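Local coordinates for 5' nucleotidase family protein (Staphylococcus aureus subsp. aureus, PDB 4Q7F) that belongs to the 5'-nucleotidase family, joining a calcineurin-like metallophosphoesterase domain with a two-metal site to a C-terminal domain of the 5'-nucleotidase type, at residues A[20-31]-A[265-276]; A[251-262]-A[285-293]. One frame throughout, in Å; residues are numbered along the deposited sequence. Where two conformers were deposited one is given.

Interaction 1: residues A[20-31]-A[265-276]. With MN (manganese (II) ion), chain C.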
loop_
_atom_site.group_PDB
_atom_site.type_symbol
_atom_site.label_atom_id
_atom_site.label_comp_id
_atom_site.label_asym_id
_atom_site.label_seq_id
_atom_site.Cartn_x
_atom_site.Cartn_y
_atom_site.Cartn_z
ATOM N N ILE A 20 -8.703 24.763 -17.779
ATOM C CA ILE A 20 -9.279 23.568 -17.227
ATOM C C ILE A 20 -8.356 23.013 -16.184
ATOM O O ILE A 20 -7.136 22.872 -16.403
ATOM C CB ILE A 20 -9.570 22.521 -18.329
ATOM C CG1 ILE A 20 -10.150 21.235 -17.715
ATOM C CG2 ILE A 20 -8.314 22.242 -19.152
ATOM C CD1 ILE A 20 -10.458 20.156 -18.728
ATOM N N ALA A 21 -8.930 22.698 -15.033
ATOM C CA ALA A 21 -8.132 22.161 -13.947
ATOM C C ALA A 21 -8.438 20.714 -13.678
ATOM O O ALA A 21 -9.605 20.295 -13.677
ATOM C CB ALA A 21 -8.337 22.984 -12.679
ATOM N N PHE A 22 -7.361 19.963 -13.432
ATOM C CA PHE A 22 -7.419 18.567 -13.088
ATOM C C PHE A 22 -6.986 18.386 -11.655
ATOM O O PHE A 22 -5.884 18.754 -11.297
ATOM C CB PHE A 22 -6.493 17.750 -13.989
ATOM C CG PHE A 22 -6.955 17.653 -15.406
ATOM C CD1 PHE A 22 -6.574 18.599 -16.338
ATOM C CD2 PHE A 22 -7.760 16.593 -15.817
ATOM C CE1 PHE A 22 -6.983 18.495 -17.653
ATOM C CE2 PHE A 22 -8.171 16.486 -17.126
ATOM C CZ PHE A 22 -7.794 17.442 -18.048
ATOM N N TYR A 23 -7.881 17.841 -10.842
ATOM C CA TYR A 23 -7.620 17.560 -9.436
ATOM C C TYR A 23 -7.547 16.062 -9.209
ATOM O O TYR A 23 -8.432 15.301 -9.644
ATOM C CB TYR A 23 -8.767 18.087 -8.574
ATOM C CG TYR A 23 -8.888 19.562 -8.590
ATOM C CD1 TYR A 23 -8.138 20.336 -7.706
ATOM C CD2 TYR A 23 -9.749 20.210 -9.485
ATOM C CE1 TYR A 23 -8.228 21.699 -7.702
ATOM C CE2 TYR A 23 -9.861 21.581 -9.481
ATOM C CZ TYR A 23 -9.097 22.318 -8.590
ATOM O OH TYR A 23 -9.170 23.659 -8.577
ATOM N N VAL A 24 -6.543 15.632 -8.468
ATOM C CA VAL A 24 -6.402 14.232 -8.217
ATOM C C VAL A 24 -6.029 13.923 -6.783
ATOM O O VAL A 24 -5.237 14.631 -6.173
ATOM C CB VAL A 24 -5.375 13.578 -9.195
ATOM C CG1 VAL A 24 -4.063 14.347 -9.214
ATOM C CG2 VAL A 24 -5.134 12.105 -8.836
ATOM N N VAL A 25 -6.689 12.894 -6.249
ATOM C CA VAL A 25 -6.337 12.292 -4.970
ATOM C C VAL A 25 -5.871 10.886 -5.333
ATOM O O VAL A 25 -6.306 10.296 -6.354
ATOM C CB VAL A 25 -7.481 12.260 -3.939
ATOM C CG1 VAL A 25 -7.767 13.663 -3.448
ATOM C CG2 VAL A 25 -8.746 11.620 -4.497
ATOM N N SER A 26 -4.948 10.357 -4.544
ATOM C CA SER A 26 -4.440 9.016 -4.784
ATOM C C SER A 26 -4.133 8.376 -3.458
ATOM O O SER A 26 -3.786 9.065 -2.490
ATOM C CB SER A 26 -3.163 9.039 -5.640
ATOM O OG SER A 26 -2.757 7.730 -6.025
ATOM N N ASP A 27 -4.283 7.056 -3.413
ATOM C CA ASP A 27 -3.995 6.293 -2.212
ATOM C C ASP A 27 -4.682 6.866 -0.967
ATOM O O ASP A 27 -4.070 7.061 0.078
ATOM C CB ASP A 27 -2.471 6.169 -2.042
ATOM C CG ASP A 27 -1.786 5.535 -3.266
ATOM O OD1 ASP A 27 -1.534 6.223 -4.288
ATOM O OD2 ASP A 27 -1.393 4.348 -3.181
ATOM N N VAL A 28 -5.973 7.177 -1.115
ATOM C CA VAL A 28 -6.771 7.676 -0.021
ATOM C C VAL A 28 -6.876 6.608 1.065
ATOM O O VAL A 28 -6.888 6.919 2.281
ATOM C CB VAL A 28 -8.138 8.120 -0.511
ATOM C CG1 VAL A 28 -8.981 8.589 0.669
ATOM C CG2 VAL A 28 -7.918 9.235 -1.521
ATOM N N HIS A 29 -6.932 5.358 0.600
ATOM C CA HIS A 29 -6.888 4.174 1.443
ATOM C C HIS A 29 -7.973 4.062 2.490
ATOM O O HIS A 29 -7.747 3.525 3.573
ATOM C CB HIS A 29 -5.499 4.032 2.088
ATOM C CG HIS A 29 -4.485 3.374 1.204
ATOM N ND1 HIS A 29 -4.588 2.057 0.828
ATOM C CD2 HIS A 29 -3.321 3.824 0.679
ATOM C CE1 HIS A 29 -3.541 1.722 0.093
ATOM N NE2 HIS A 29 -2.759 2.778 -0.016
ATOM N N GLY A 30 -9.145 4.616 2.179
ATOM C CA GLY A 30 -10.283 4.527 3.089
ATOM C C GLY A 30 -10.182 5.466 4.265
ATOM O O GLY A 30 -10.888 5.269 5.269
ATOM N N TYR A 31 -9.278 6.457 4.174
ATOM C CA TYR A 31 -9.180 7.516 5.171
ATOM C C TYR A 31 -10.101 8.650 4.695
ATOM O O TYR A 31 -9.705 9.531 3.940
ATOM C CB TYR A 31 -7.757 7.994 5.354
ATOM C CG TYR A 31 -6.926 6.962 6.072
ATOM C CD1 TYR A 31 -6.304 5.945 5.383
ATOM C CD2 TYR A 31 -6.835 6.968 7.455
ATOM C CE1 TYR A 31 -5.559 4.970 6.046
ATOM C CE2 TYR A 31 -6.102 5.997 8.131
ATOM C CZ TYR A 31 -5.476 5.001 7.413
ATOM O OH TYR A 31 -4.761 4.033 8.066
ATOM N N GLY A 265 0.766 12.020 -2.818
ATOM C CA GLY A 265 0.842 11.428 -1.501
ATOM C C GLY A 265 -0.190 10.342 -1.186
ATOM O O GLY A 265 -0.467 9.443 -2.006
ATOM N N THR A 266 -0.736 10.419 0.016
ATOM C CA THR A 266 -1.651 9.405 0.488
ATOM C C THR A 266 -2.496 9.938 1.627
ATOM O O THR A 266 -2.127 10.900 2.302
ATOM C CB THR A 266 -0.839 8.163 1.004
ATOM O OG1 THR A 266 -1.726 7.102 1.407
ATOM C CG2 THR A 266 0.063 8.553 2.185
ATOM N N ARG A 267 -3.617 9.274 1.855
ATOM C CA ARG A 267 -4.549 9.618 2.943
ATOM C C ARG A 267 -5.144 11.030 2.923
ATOM O O ARG A 267 -5.572 11.562 3.965
ATOM C CB ARG A 267 -3.928 9.347 4.301
ATOM C CG ARG A 267 -3.370 7.964 4.435
ATOM C CD ARG A 267 -2.934 7.687 5.855
ATOM N NE ARG A 267 -2.418 6.334 5.976
ATOM C CZ ARG A 267 -2.006 5.781 7.118
ATOM N NH1 ARG A 267 -2.027 6.466 8.252
ATOM N NH2 ARG A 267 -1.556 4.546 7.117
ATOM N N GLY A 268 -5.161 11.638 1.741
ATOM C CA GLY A 268 -5.764 12.963 1.566
ATOM C C GLY A 268 -5.089 14.114 2.310
ATOM O O GLY A 268 -5.754 14.987 2.759
ATOM N N THR A 269 -3.765 14.072 2.471
ATOM C CA THR A 269 -3.045 15.161 3.110
ATOM C C THR A 269 -2.700 16.207 2.053
ATOM O O THR A 269 -2.368 17.346 2.387
ATOM C CB THR A 269 -1.741 14.679 3.766
ATOM O OG1 THR A 269 -0.919 14.079 2.774
ATOM C CG2 THR A 269 -2.031 13.651 4.837
ATOM N N THR A 270 -2.777 15.807 0.775
ATOM C CA THR A 270 -2.523 16.722 -0.351
ATOM C C THR A 270 -3.464 16.361 -1.521
ATOM O O THR A 270 -4.128 15.319 -1.501
ATOM C CB THR A 270 -1.042 16.704 -0.819
ATOM O OG1 THR A 270 -0.684 15.391 -1.246
ATOM C CG2 THR A 270 -0.091 17.087 0.306
ATOM N N VAL A 271 -3.571 17.282 -2.468
ATOM C CA VAL A 271 -4.371 17.154 -3.661
ATOM C C VAL A 271 -3.525 17.668 -4.816
ATOM O O VAL A 271 -2.953 18.739 -4.697
ATOM C CB VAL A 271 -5.615 18.056 -3.587
ATOM C CG1 VAL A 271 -6.329 18.056 -4.926
ATOM C CG2 VAL A 271 -6.535 17.607 -2.468
ATOM N N GLY A 272 -3.430 16.914 -5.910
ATOM C CA GLY A 272 -2.663 17.347 -7.072
ATOM C C GLY A 272 -3.559 18.207 -7.937
ATOM O O GLY A 272 -4.731 17.874 -8.120
ATOM N N ARG A 273 -3.026 19.321 -8.438
ATOM C CA ARG A 273 -3.796 20.205 -9.329
ATOM C C ARG A 273 -2.938 20.539 -10.534
ATOM O O ARG A 273 -1.818 21.016 -10.383
ATOM C CB ARG A 273 -4.221 21.496 -8.649
ATOM C CG ARG A 273 -5.114 22.371 -9.526
ATOM C CD ARG A 273 -5.418 23.703 -8.872
ATOM N NE ARG A 273 -4.271 24.623 -8.891
ATOM C CZ ARG A 273 -4.173 25.723 -8.148
ATOM N NH1 ARG A 273 -5.136 26.062 -7.301
ATOM N NH2 ARG A 273 -3.114 26.509 -8.258
ATOM N N VAL A 274 -3.450 20.231 -11.721
ATOM C CA VAL A 274 -2.768 20.563 -12.951
ATOM C C VAL A 274 -3.731 21.407 -13.743
ATOM O O VAL A 274 -4.869 21.000 -13.945
ATOM C CB VAL A 274 -2.382 19.313 -13.742
ATOM C CG1 VAL A 274 -1.791 19.697 -15.090
ATOM C CG2 VAL A 274 -1.377 18.492 -12.939
ATOM N N VAL A 275 -3.280 22.586 -14.172
ATOM C CA VAL A 275 -4.100 23.489 -14.937
ATOM C C VAL A 275 -3.548 23.627 -16.341
ATOM O O VAL A 275 -2.332 23.794 -16.554
ATOM C CB VAL A 275 -4.158 24.904 -14.311
ATOM C CG1 VAL A 275 -5.066 25.817 -15.129
ATOM C CG2 VAL A 275 -4.623 24.836 -12.866
ATOM N N LEU A 276 -4.454 23.538 -17.301
ATOM C CA LEU A 276 -4.105 23.739 -18.681
ATOM C C LEU A 276 -4.855 24.987 -19.129
ATOM O O LEU A 276 -5.980 25.223 -18.669
ATOM C CB LEU A 276 -4.519 22.546 -19.522
ATOM C CG LEU A 276 -4.044 21.146 -19.204
ATOM C CD1 LEU A 276 -4.475 20.259 -20.365
ATOM C CD2 LEU A 276 -2.539 21.033 -18.980
HETATM MN MN MN C . -1.206 2.778 -1.659
HETATM O O HOH W 1 -3.911 12.845 -2.749
HETATM O O HOH W 2 -4.635 10.809 -0.841
HETATM O O HOH W 3 0.689 8.017 -4.027
HETATM O O HOH W 4 0.523 1.566 -2.473
HETATM O O HOH W 5 -0.351 1.075 -0.133
#
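Arg267 lies flat along Tyr31 like a lid on a dish. Its chain is extended from CG to NE, which carries CD over the middle of the ring, 3.8 Å from the centroid, and sets the guanidinium stacked above the phenol end with the planes 16° apart. Nearby, the backbone carbonyl of Asp27 is gripped twice: Thr266 OG1 donates to Asp27 O at 2.7 Å in the carbonyl plane, while the N-H of Arg267 arrives tilted from that plane. These two bonds tie segment 265-276 to the loop that follows the first strand of the calcineurin-like metallophosphoesterase domain, where Asp27 OD2 and His29 NE2 bind the manganese ion; Asp72 and His249 complete the protein ligands. Thr266 OG1 also sits at the edge of the His29 ring. Farther back, strands 20-25 and 270-276 pair antiparallel, and a bump on one meets a flat place on the other: Val24 CG1 lies over Gly272, which has no side chain there, 3.9 Å from its CA. On the other face, the Tyr23 ring and the aliphatic part of Arg273 run side by side, with CE1 of Tyr23 3.6 Å from CD of Arg273, and both polar ends reach Asp58. Where the strands splay apart beyond Val25, a water fills the gap, accepting from Ser26 N and donating to Thr270 O at 2.8 Å.

Interaction 2: residues A[251-262]-A[285-293]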
loop_
_atom_site.group_PDB
_atom_site.type_symbol
_atom_site.label_atom_id
_atom_site.label_comp_id
_atom_site.label_asym_id
_atom_site.label_seq_id
_atom_site.Cartn_x
_atom_site.Cartn_y
_atom_site.Cartn_z
ATOM N N GLN A 251 5.232 12.686 -2.685
ATOM C CA GLN A 251 4.667 13.993 -2.999
ATOM C C GLN A 251 5.507 14.633 -4.084
ATOM O O GLN A 251 6.633 15.098 -3.839
ATOM C CB GLN A 251 4.548 14.841 -1.742
ATOM C CG GLN A 251 3.651 14.133 -0.735
ATOM C CD GLN A 251 3.158 15.015 0.370
ATOM O OE1 GLN A 251 3.619 16.138 0.538
ATOM N NE2 GLN A 251 2.196 14.508 1.137
ATOM N N ILE A 252 4.967 14.588 -5.298
ATOM C CA ILE A 252 5.658 15.067 -6.477
ATOM C C ILE A 252 4.750 15.947 -7.305
ATOM O O ILE A 252 3.587 15.620 -7.485
ATOM C CB ILE A 252 6.083 13.864 -7.353
ATOM C CG1 ILE A 252 7.121 13.022 -6.599
ATOM C CG2 ILE A 252 6.664 14.322 -8.682
ATOM C CD1 ILE A 252 7.487 11.742 -7.308
ATOM N N ALA A 253 5.299 17.056 -7.796
ATOM C CA ALA A 253 4.594 17.985 -8.670
ATOM C C ALA A 253 5.661 18.804 -9.355
ATOM O O ALA A 253 6.171 19.777 -8.787
ATOM C CB ALA A 253 3.652 18.893 -7.895
ATOM N N GLU A 254 6.000 18.408 -10.575
ATOM C CA GLU A 254 7.053 19.066 -11.317
ATOM C C GLU A 254 6.844 18.800 -12.792
ATOM O O GLU A 254 5.841 18.198 -13.186
ATOM C CB GLU A 254 8.404 18.526 -10.837
ATOM C CG GLU A 254 8.642 17.059 -11.141
ATOM C CD GLU A 254 9.858 16.502 -10.413
ATOM O OE1 GLU A 254 10.844 16.141 -11.085
ATOM O OE2 GLU A 254 9.837 16.450 -9.164
ATOM N N ARG A 255 7.794 19.244 -13.603
ATOM C CA ARG A 255 7.715 19.088 -15.043
ATOM C C ARG A 255 8.789 18.114 -15.518
ATOM O O ARG A 255 9.907 18.137 -15.009
ATOM C CB ARG A 255 7.944 20.457 -15.711
ATOM C CG ARG A 255 7.219 21.615 -15.023
ATOM C CD ARG A 255 5.706 21.556 -15.164
ATOM N NE ARG A 255 5.253 22.194 -16.398
ATOM C CZ ARG A 255 4.941 23.488 -16.506
ATOM N NH1 ARG A 255 4.542 23.967 -17.676
ATOM N NH2 ARG A 255 5.024 24.306 -15.453
ATOM N N PHE A 256 8.435 17.237 -16.458
ATOM C CA PHE A 256 9.410 16.326 -17.082
ATOM C C PHE A 256 9.317 16.819 -18.518
ATOM O O PHE A 256 8.342 16.525 -19.216
ATOM C CB PHE A 256 9.048 14.847 -16.995
ATOM C CG PHE A 256 10.103 13.933 -17.591
ATOM C CD1 PHE A 256 10.164 13.712 -18.960
ATOM C CD2 PHE A 256 11.034 13.301 -16.780
ATOM C CE1 PHE A 256 11.131 12.887 -19.513
ATOM C CE2 PHE A 256 12.000 12.460 -17.321
ATOM C CZ PHE A 256 12.046 12.253 -18.694
ATOM N N LYS A 257 10.312 17.587 -18.945
ATOM C CA LYS A 257 10.279 18.227 -20.252
ATOM C C LYS A 257 9.003 19.101 -20.251
ATOM O O LYS A 257 8.894 19.985 -19.399
ATOM C CB LYS A 257 10.375 17.206 -21.393
ATOM C CG LYS A 257 11.734 16.513 -21.413
ATOM C CD LYS A 257 11.896 15.537 -22.559
ATOM C CE LYS A 257 13.284 14.919 -22.510
ATOM N NZ LYS A 257 13.431 13.818 -23.490
ATOM N N GLN A 258 8.032 18.858 -21.128
ATOM C CA GLN A 258 6.789 19.677 -21.114
ATOM C C GLN A 258 5.654 19.010 -20.341
ATOM O O GLN A 258 4.593 19.607 -20.131
ATOM C CB GLN A 258 6.323 19.973 -22.535
ATOM C CG GLN A 258 7.322 20.805 -23.322
ATOM C CD GLN A 258 7.484 22.192 -22.736
ATOM O OE1 GLN A 258 6.521 22.963 -22.650
ATOM N NE2 GLN A 258 8.702 22.527 -22.345
ATOM N N THR A 259 5.886 17.777 -19.908
ATOM C CA THR A 259 4.863 17.009 -19.207
ATOM C C THR A 259 4.669 17.451 -17.753
ATOM O O THR A 259 5.640 17.654 -17.036
ATOM C CB THR A 259 5.233 15.508 -19.215
ATOM O OG1 THR A 259 5.424 15.060 -20.566
ATOM C CG2 THR A 259 4.130 14.682 -18.562
ATOM N N ALA A 260 3.413 17.618 -17.332
ATOM C CA ALA A 260 3.127 17.916 -15.940
ATOM C C ALA A 260 3.084 16.565 -15.212
ATOM O O ALA A 260 2.297 15.677 -15.586
ATOM C CB ALA A 260 1.798 18.647 -15.788
ATOM N N VAL A 261 3.932 16.410 -14.190
ATOM C CA VAL A 261 4.025 15.162 -13.415
ATOM C C VAL A 261 3.535 15.364 -11.978
ATOM O O VAL A 261 3.985 16.280 -11.272
ATOM C CB VAL A 261 5.468 14.647 -13.372
ATOM C CG1 VAL A 261 5.523 13.293 -12.682
ATOM C CG2 VAL A 261 6.051 14.594 -14.779
ATOM N N ILE A 262 2.622 14.487 -11.557
ATOM C CA ILE A 262 2.016 14.532 -10.243
ATOM C C ILE A 262 1.974 13.199 -9.492
ATOM O O ILE A 262 1.680 12.131 -10.073
ATOM C CB ILE A 262 0.531 14.927 -10.369
ATOM C CG1 ILE A 262 0.379 16.383 -10.786
ATOM C CG2 ILE A 262 -0.203 14.688 -9.050
ATOM C CD1 ILE A 262 0.617 17.391 -9.675
ATOM N N SER A 285 -2.060 24.316 -23.156
ATOM C CA SER A 285 -0.717 24.005 -22.695
ATOM C C SER A 285 -0.747 24.039 -21.185
ATOM O O SER A 285 -1.632 24.649 -20.577
ATOM C CB SER A 285 0.321 24.999 -23.213
ATOM O OG SER A 285 0.215 26.242 -22.542
ATOM N N VAL A 286 0.232 23.387 -20.582
ATOM C CA VAL A 286 0.321 23.322 -19.145
ATOM C C VAL A 286 0.618 24.703 -18.588
ATOM O O VAL A 286 1.605 25.333 -18.960
ATOM C CB VAL A 286 1.448 22.367 -18.683
ATOM C CG1 VAL A 286 1.566 22.395 -17.167
ATOM C CG2 VAL A 286 1.207 20.950 -19.179
ATOM N N GLU A 287 -0.240 25.161 -17.689
ATOM C CA GLU A 287 -0.050 26.437 -17.037
ATOM C C GLU A 287 0.614 26.207 -15.695
ATOM O O GLU A 287 1.613 26.833 -15.384
ATOM C CB GLU A 287 -1.391 27.149 -16.864
ATOM C CG GLU A 287 -1.356 28.370 -15.965
ATOM C CD GLU A 287 -2.669 29.136 -15.967
ATOM O OE1 GLU A 287 -3.111 29.552 -17.055
ATOM O OE2 GLU A 287 -3.236 29.357 -14.878
ATOM N N SER A 288 0.065 25.290 -14.906
ATOM C CA SER A 288 0.600 24.993 -13.582
ATOM C C SER A 288 0.424 23.524 -13.198
ATOM O O SER A 288 -0.453 22.827 -13.709
ATOM C CB SER A 288 -0.085 25.881 -12.532
ATOM O OG SER A 288 -1.467 25.593 -12.458
ATOM N N CYS A 289 1.268 23.076 -12.273
ATOM C CA CYS A 289 1.259 21.705 -11.772
ATOM C C CYS A 289 1.809 21.721 -10.337
ATOM O O CYS A 289 3.017 21.933 -10.126
ATOM C CB CYS A 289 2.118 20.837 -12.682
ATOM S SG CYS A 289 2.467 19.198 -12.030
ATOM N N GLU A 290 0.940 21.483 -9.352
ATOM C CA GLU A 290 1.357 21.586 -7.965
ATOM C C GLU A 290 0.516 20.736 -7.047
ATOM O O GLU A 290 -0.458 20.119 -7.482
ATOM C CB GLU A 290 1.259 23.051 -7.539
ATOM C CG GLU A 290 -0.156 23.602 -7.463
ATOM C CD GLU A 290 -0.210 25.120 -7.580
ATOM O OE1 GLU A 290 -0.015 25.647 -8.704
ATOM O OE2 GLU A 290 -0.490 25.785 -6.557
ATOM N N LEU A 291 0.916 20.683 -5.779
ATOM C CA LEU A 291 0.157 19.971 -4.767
ATOM C C LEU A 291 -0.428 21.027 -3.895
ATOM O O LEU A 291 0.264 21.939 -3.496
ATOM C CB LEU A 291 1.034 19.061 -3.898
ATOM C CG LEU A 291 1.799 17.939 -4.591
ATOM C CD1 LEU A 291 2.569 17.126 -3.535
ATOM C CD2 LEU A 291 0.885 17.038 -5.415
ATOM N N LEU A 292 -1.715 20.919 -3.618
ATOM C CA LEU A 292 -2.380 21.843 -2.754
ATOM C C LEU A 292 -2.412 21.216 -1.369
ATOM O O LEU A 292 -2.786 20.051 -1.245
ATOM C CB LEU A 292 -3.816 22.021 -3.216
ATOM C CG LEU A 292 -4.053 22.496 -4.635
ATOM C CD1 LEU A 292 -5.553 22.632 -4.851
ATOM C CD2 LEU A 292 -3.364 23.826 -4.909
ATOM N N PRO A 293 -2.017 21.973 -0.317
ATOM C CA PRO A 293 -2.084 21.377 1.015
ATOM C C PRO A 293 -3.525 21.186 1.477
ATOM O O PRO A 293 -4.397 21.995 1.159
ATOM C CB PRO A 293 -1.350 22.398 1.911
ATOM C CG PRO A 293 -1.351 23.682 1.147
ATOM C CD PRO A 293 -1.416 23.321 -0.312
#
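Cys289 pushes its side chain from strand 285-293 into the beta hairpin formed by strands 251-256 and 259-262, which closes through a type II' turn from Phe256 to Thr259. The two elements belong to different sheets of the metallophosphoesterase beta sandwich, so side chains rather than backbone pairing fill the seam. With SG anti to the backbone N (chi1 169°), the thiol sulfur of Cys289 comes to lie between the carbonyl oxygen of Val261, 3.4 Å from SG, and CD1 of Ile262, 3.5 Å from it, while its CB rests against the methyl group of Ala260. Ile262 meets it by folding its own chain: CG1 stands beside the backbone N and chi2 of -77° swings CD1 round toward the sulfur. Like Ala260, Ala253 presents a methyl group to the strand. It brings this methyl down on the backbone of strand 285-293, with CB 3.5 Å from CA of Glu290, and the branch point of Leu291 packs against the same methyl. The two methyl groups of Leu291 then part company, CD1 going to CB of Gln251 at 3.5 Å and CD2 to the carbonyl oxygen of Ile252. At the turn end, Arg255 curls back, and in one of its two conformers a face of the guanidinium lies over CG1 of Val286, so this contact is only partly kept. A classic beta bulge at Glu287 and Ser288, both facing Val275 of strand 270-278, separates Val286 from Cys289, so that both side chains point at the hairpin. The other branch of Val286 has a steadier neighbour, CG2 lying 3.8 Å from O of Gln258.

In the fold
The two interactions, with centres 12 Å apart, show how one sandwich is built by different means. Interaction 1 joins neighbouring strands inside a sheet; interaction 2 packs an edge strand of that sheet, 284-293, against the hairpin at the border of the other sheet. Their segments alternate along the chain: 20-31, then 251-262, 265-276 and 285-293, so the last three follow closely, and 270-278 returns to pair with the N-terminal strand. Strands 270-278 and 284-293 are neighbours, probably hydrogen-bonded from Val271 O to Leu292 N, and Val274 packs on Ile262 between the sheets. The metal-binding loop thus springs from a strand within this layered framework.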